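Local coordinates for sensor protein (Vibrio parahaemolyticus, PDB 3I9Y), which probably responds to trimethylamine N-oxide, its sensor domain of two stacked four-helix bundles relaying the signal to a kinase that probably uses ATP to phosphorylate a histidine, at residues Q191-F196 with V231-L236; E70-N75 with S258-T263. All coordinates share one frame; numbering follows the deposited sequence.

Contact 1 of 2, residues Q191-F196 with V231-L236; sequences QIQTAF and VVFTIL
F233 reaches across to helix 186-208 and lies against Q193 and F196. One face of its ring lies over CA of Q193, which stands 3.8 Å from the centroid of the F233 ring in a CH-pi contact 16° off the ring normal. The Q193 side chain then runs past F233 in the opposite direction. Its CG is anti to the backbone N (chi1 175°) and the chain beyond is extended, which carries the amide to the root of the ring. There NE2 of Q193 comes to 3.6 Å from CB of F233. F196 meets the far end of the same ring, with its CB 3.7 Å from CZ of F233. The two phenyl planes are at 54°, and CE2 of F233 sits over one face of the F196 ring. CG2 of I192 adds a looser touch at 4.0 Å from CE1 of F233. No hydrogen bond crosses; the segments are held by van der Waals and CH-pi contacts of the ring with I192, Q193 and F196. They run antiparallel in a four-helix bundle, with helices 63-114 and 158-180 as neighbours. I192 and F196 also pack on helix 158-180, while V232 touches M104 of helix 63-114.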
loop_
_atom_site.group_PDB
_atom_site.type_symbol
_atom_site.label_atom_id
_atom_site.label_comp_id
_atom_site.label_asym_id
_atom_site.label_seq_id
_atom_site.Cartn_x
_atom_site.Cartn_y
_atom_site.Cartn_z
ATOM N N GLN A 191 -11.312 -14.787 2.035
ATOM C CA GLN A 191 -11.466 -16.208 2.253
ATOM C C GLN A 191 -10.405 -16.773 3.271
ATOM O O GLN A 191 -10.698 -17.633 4.135
ATOM C CB GLN A 191 -11.153 -16.727 0.959
ATOM C CG GLN A 191 -11.845 -17.867 0.646
ATOM C CD GLN A 191 -11.730 -17.923 -0.868
ATOM O OE1 GLN A 191 -12.531 -17.223 -1.573
ATOM N NE2 GLN A 191 -10.634 -18.646 -1.398
ATOM N N ILE A 192 -9.159 -16.227 3.190
ATOM C CA ILE A 192 -8.094 -16.724 4.104
ATOM C C ILE A 192 -8.410 -16.225 5.404
ATOM O O ILE A 192 -8.318 -16.916 6.383
ATOM C CB ILE A 192 -6.712 -16.232 3.733
ATOM C CG1 ILE A 192 -6.372 -17.007 2.522
ATOM C CG2 ILE A 192 -5.696 -16.832 4.764
ATOM C CD1 ILE A 192 -4.838 -17.117 2.382
ATOM N N GLN A 193 -8.958 -15.014 5.461
ATOM C CA GLN A 193 -9.348 -14.539 6.794
ATOM C C GLN A 193 -10.404 -15.461 7.475
ATOM O O GLN A 193 -10.407 -15.656 8.713
ATOM C CB GLN A 193 -10.019 -13.157 6.614
ATOM C CG GLN A 193 -10.609 -12.521 7.845
ATOM C CD GLN A 193 -11.170 -11.036 7.497
ATOM O OE1 GLN A 193 -11.633 -10.725 6.356
ATOM N NE2 GLN A 193 -11.145 -10.159 8.499
ATOM N N THR A 194 -11.433 -15.903 6.713
ATOM C CA THR A 194 -12.497 -16.620 7.500
ATOM C C THR A 194 -11.936 -18.091 7.694
ATOM O O THR A 194 -12.136 -18.727 8.719
ATOM C CB THR A 194 -13.936 -16.656 6.797
ATOM O OG1 THR A 194 -13.906 -17.679 5.794
ATOM C CG2 THR A 194 -14.290 -15.466 6.142
ATOM N N ALA A 195 -11.157 -18.536 6.741
ATOM C CA ALA A 195 -10.508 -19.814 6.940
ATOM C C ALA A 195 -9.539 -19.818 8.225
ATOM O O ALA A 195 -9.502 -20.767 9.028
ATOM C CB ALA A 195 -9.743 -20.159 5.726
ATOM N N PHE A 196 -8.864 -18.729 8.526
ATOM C CA PHE A 196 -7.880 -18.727 9.607
ATOM C C PHE A 196 -8.729 -18.643 10.776
ATOM O O PHE A 196 -8.431 -19.228 11.850
ATOM C CB PHE A 196 -7.031 -17.384 9.539
ATOM C CG PHE A 196 -6.152 -17.135 10.743
ATOM C CD1 PHE A 196 -4.772 -17.477 10.691
ATOM C CD2 PHE A 196 -6.646 -16.551 11.862
ATOM C CE1 PHE A 196 -3.939 -17.230 11.780
ATOM C CE2 PHE A 196 -5.824 -16.285 12.975
ATOM C CZ PHE A 196 -4.475 -16.626 12.961
ATOM N N VAL A 231 -6.910 -8.819 13.660
ATOM C CA VAL A 231 -7.109 -7.417 13.067
ATOM C C VAL A 231 -6.103 -7.300 11.909
ATOM O O VAL A 231 -6.320 -6.465 11.032
ATOM C CB VAL A 231 -6.736 -6.162 13.977
ATOM C CG1 VAL A 231 -7.238 -6.355 15.374
ATOM C CG2 VAL A 231 -5.311 -6.203 14.307
ATOM N N VAL A 232 -5.025 -8.124 11.816
ATOM C CA VAL A 232 -4.070 -7.957 10.617
ATOM C C VAL A 232 -4.826 -8.178 9.261
ATOM O O VAL A 232 -4.502 -7.611 8.228
ATOM C CB VAL A 232 -2.926 -8.896 10.763
ATOM C CG1 VAL A 232 -3.368 -10.332 10.369
ATOM C CG2 VAL A 232 -1.810 -8.502 9.809
ATOM N N PHE A 233 -5.892 -9.014 9.200
ATOM C CA PHE A 233 -6.559 -9.216 7.962
ATOM C C PHE A 233 -7.370 -7.875 7.619
ATOM O O PHE A 233 -7.557 -7.589 6.424
ATOM C CB PHE A 233 -7.607 -10.398 8.097
ATOM C CG PHE A 233 -6.921 -11.754 8.120
ATOM C CD1 PHE A 233 -6.436 -12.326 6.937
ATOM C CD2 PHE A 233 -6.735 -12.364 9.372
ATOM C CE1 PHE A 233 -5.783 -13.499 7.027
ATOM C CE2 PHE A 233 -6.059 -13.562 9.487
ATOM C CZ PHE A 233 -5.574 -14.156 8.339
ATOM N N THR A 234 -7.807 -7.062 8.587
ATOM C CA THR A 234 -8.517 -5.912 8.065
ATOM C C THR A 234 -7.432 -4.951 7.648
ATOM O O THR A 234 -7.719 -4.168 6.798
ATOM C CB THR A 234 -9.404 -5.199 9.054
ATOM O OG1 THR A 234 -8.532 -4.691 10.035
ATOM C CG2 THR A 234 -10.250 -6.205 9.890
ATOM N N ILE A 235 -6.154 -5.045 8.083
ATOM C CA ILE A 235 -5.096 -4.071 7.587
ATOM C C ILE A 235 -4.686 -4.524 6.162
ATOM O O ILE A 235 -4.447 -3.700 5.233
ATOM C CB ILE A 235 -3.890 -4.021 8.520
ATOM C CG1 ILE A 235 -4.420 -3.610 9.959
ATOM C CG2 ILE A 235 -2.962 -2.912 7.973
ATOM C CD1 ILE A 235 -3.263 -3.721 11.053
ATOM N N LEU A 236 -4.752 -5.858 5.919
ATOM C CA LEU A 236 -4.448 -6.374 4.559
ATOM C C LEU A 236 -5.512 -5.853 3.579
ATOM O O LEU A 236 -5.149 -5.537 2.362
ATOM C CB LEU A 236 -4.395 -7.926 4.458
ATOM C CG LEU A 236 -3.074 -8.377 5.135
ATOM C CD1 LEU A 236 -3.273 -9.995 5.305
ATOM C CD2 LEU A 236 -1.846 -8.230 4.201
#

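Contact 2 of 2, residues E70-N75 with S258-T263; sequences ESNVQN and SELNST
Water 1 is gripped by three side chains from both helices. It donates to OE1 of E259 at 2.7 Å and lies 3.0 Å from OD1 of N72, to which it can also donate. It accepts from ND2 of N75 at 3.1 Å. More acceptors surround it than it has protons, so its two donations may be shared. The other end of the N72 amide is used as well. ND2 of N72 makes a weak hydrogen bond to OG1 of T263, 2.8 Å long but bent to 142°. The N72 and T263 side chains approach from opposite directions. CG of N72 is anti to its carbonyl carbon (chi1 -66°), which aims the amide across the gap between the helices. With the water on one side and T263 on the other, the rotation of this buried amide is probably fixed. The segments belong to helices 63-114 and 232-267 of a four-helix bundle. Where 70-75 and 258-263 pass, their axes come within 9.3 Å and run antiparallel at 156°. Beside the polar cluster the interface is apolar. CD1 of L260 lies 3.9 Å from CB of N72, and 4.2 Å from CG2 of V73. L260 and T263 also touch L69, one turn before V73. V73 continues to L50 and I53 of helix 32-58, and N261 turns away to V12 and S13 of helix 5-27.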
loop_
_atom_site.group_PDB
_atom_site.type_symbol
_atom_site.label_atom_id
_atom_site.label_comp_id
_atom_site.label_asym_id
_atom_site.label_seq_id
_atom_site.Cartn_x
_atom_site.Cartn_y
_atom_site.Cartn_z
ATOM N N GLU A 70 -5.346 26.806 -16.200
ATOM C CA GLU A 70 -5.365 26.972 -14.757
ATOM C C GLU A 70 -6.056 25.700 -14.190
ATOM O O GLU A 70 -5.534 25.157 -13.214
ATOM C CB GLU A 70 -6.142 28.145 -14.370
ATOM C CG GLU A 70 -6.522 28.184 -12.897
ATOM C CD GLU A 70 -5.274 28.394 -11.914
ATOM O OE1 GLU A 70 -4.159 28.786 -12.401
ATOM O OE2 GLU A 70 -5.425 28.110 -10.631
ATOM N N SER A 71 -7.140 25.208 -14.805
ATOM C CA SER A 71 -7.710 24.101 -14.192
ATOM C C SER A 71 -6.761 22.805 -14.484
ATOM O O SER A 71 -6.618 21.882 -13.589
ATOM C CB SER A 71 -9.139 24.049 -14.719
ATOM O OG SER A 71 -9.362 22.781 -15.145
ATOM N N ASN A 72 -6.077 22.712 -15.681
ATOM C CA ASN A 72 -5.170 21.583 -15.907
ATOM C C ASN A 72 -4.034 21.645 -14.780
ATOM O O ASN A 72 -3.629 20.581 -14.293
ATOM C CB ASN A 72 -4.398 21.636 -17.198
ATOM C CG ASN A 72 -5.269 21.523 -18.390
ATOM O OD1 ASN A 72 -6.385 20.903 -18.375
ATOM N ND2 ASN A 72 -4.831 22.145 -19.435
ATOM N N VAL A 73 -3.535 22.833 -14.385
ATOM C CA VAL A 73 -2.508 22.914 -13.448
ATOM C C VAL A 73 -3.019 22.469 -11.990
ATOM O O VAL A 73 -2.258 21.769 -11.214
ATOM C CB VAL A 73 -1.939 24.352 -13.397
ATOM C CG1 VAL A 73 -1.049 24.570 -12.244
ATOM C CG2 VAL A 73 -1.197 24.671 -14.705
ATOM N N GLN A 74 -4.211 22.914 -11.604
ATOM C CA GLN A 74 -4.760 22.565 -10.317
ATOM C C GLN A 74 -4.960 20.993 -10.287
ATOM O O GLN A 74 -4.699 20.365 -9.253
ATOM C CB GLN A 74 -6.132 23.199 -10.074
ATOM C CG GLN A 74 -6.000 24.758 -9.911
ATOM C CD GLN A 74 -7.311 25.426 -9.495
ATOM O OE1 GLN A 74 -7.412 26.681 -9.657
ATOM N NE2 GLN A 74 -8.248 24.700 -8.865
ATOM N N ASN A 75 -5.408 20.392 -11.373
ATOM C CA ASN A 75 -5.614 19.010 -11.366
ATOM C C ASN A 75 -4.287 18.239 -11.165
ATOM O O ASN A 75 -4.311 17.228 -10.436
ATOM C CB ASN A 75 -6.302 18.467 -12.597
ATOM C CG ASN A 75 -7.753 18.956 -12.680
ATOM O OD1 ASN A 75 -8.328 19.325 -11.667
ATOM N ND2 ASN A 75 -8.325 18.961 -13.924
ATOM N N SER A 258 -0.913 14.770 -20.092
ATOM C CA SER A 258 -1.163 14.782 -21.500
ATOM C C SER A 258 -2.188 15.910 -21.725
ATOM O O SER A 258 -2.035 16.749 -22.653
ATOM C CB SER A 258 -1.761 13.432 -21.839
ATOM O OG SER A 258 -2.415 13.732 -23.052
ATOM N N GLU A 259 -3.205 16.050 -20.902
ATOM C CA GLU A 259 -4.068 17.187 -21.098
ATOM C C GLU A 259 -3.349 18.569 -20.838
ATOM O O GLU A 259 -3.659 19.585 -21.514
ATOM C CB GLU A 259 -5.282 17.212 -20.161
ATOM C CG GLU A 259 -6.292 16.140 -20.500
ATOM C CD GLU A 259 -7.243 15.721 -19.183
ATOM O OE1 GLU A 259 -7.599 16.637 -18.251
ATOM O OE2 GLU A 259 -7.643 14.425 -19.154
ATOM N N LEU A 260 -2.441 18.671 -19.878
ATOM C CA LEU A 260 -1.806 19.908 -19.655
ATOM C C LEU A 260 -0.963 20.339 -20.978
ATOM O O LEU A 260 -0.983 21.539 -21.380
ATOM C CB LEU A 260 -0.839 19.790 -18.534
ATOM C CG LEU A 260 0.171 20.896 -18.392
ATOM C CD1 LEU A 260 -0.623 22.119 -18.016
ATOM C CD2 LEU A 260 1.329 20.565 -17.238
ATOM N N ASN A 261 -0.213 19.399 -21.570
ATOM C CA ASN A 261 0.668 19.771 -22.665
ATOM C C ASN A 261 -0.205 19.991 -23.884
ATOM O O ASN A 261 0.094 20.842 -24.633
ATOM C CB ASN A 261 1.699 18.698 -22.917
ATOM C CG ASN A 261 2.701 18.658 -21.753
ATOM O OD1 ASN A 261 2.512 17.904 -20.752
ATOM N ND2 ASN A 261 3.645 19.563 -21.786
ATOM N N SER A 262 -1.354 19.358 -23.965
ATOM C CA SER A 262 -2.192 19.577 -25.114
ATOM C C SER A 262 -2.777 20.973 -25.041
ATOM O O SER A 262 -2.905 21.651 -26.048
ATOM C CB SER A 262 -3.228 18.547 -25.177
ATOM O OG SER A 262 -4.365 19.218 -25.591
ATOM N N THR A 263 -3.033 21.516 -23.849
ATOM C CA THR A 263 -3.498 22.929 -23.739
ATOM C C THR A 263 -2.283 23.846 -23.976
ATOM O O THR A 263 -2.415 24.931 -24.616
ATOM C CB THR A 263 -4.018 23.188 -22.356
ATOM O OG1 THR A 263 -5.239 22.439 -22.158
ATOM C CG2 THR A 263 -4.341 24.651 -22.057
HETATM O O HOH W 1 -6.799 18.557 -16.575
#

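Overall arrangement
From the N terminus, helices 5-27 and 32-58 come first, then the long helix 63-114, which carries residues 70-75 near its start. Residues 118-156 are not modelled; helices 158-180, 186-208 and 213-228 follow, then helix 232-267. Contact 1 closes a short loop, with 34 residues between 191-196 and 231-236. Contact 2 closes a far larger one between 70-75 and 258-263, and contact 1 is nested inside it. Their centres are 42 Å apart, on opposite sides of the chain's centre. Helices 63-114 and 232-267 take part at both sites. Contact 1 joins helix 186-208 to the start of helix 232-267; contact 2 joins the two long helices to each other in the other bundle.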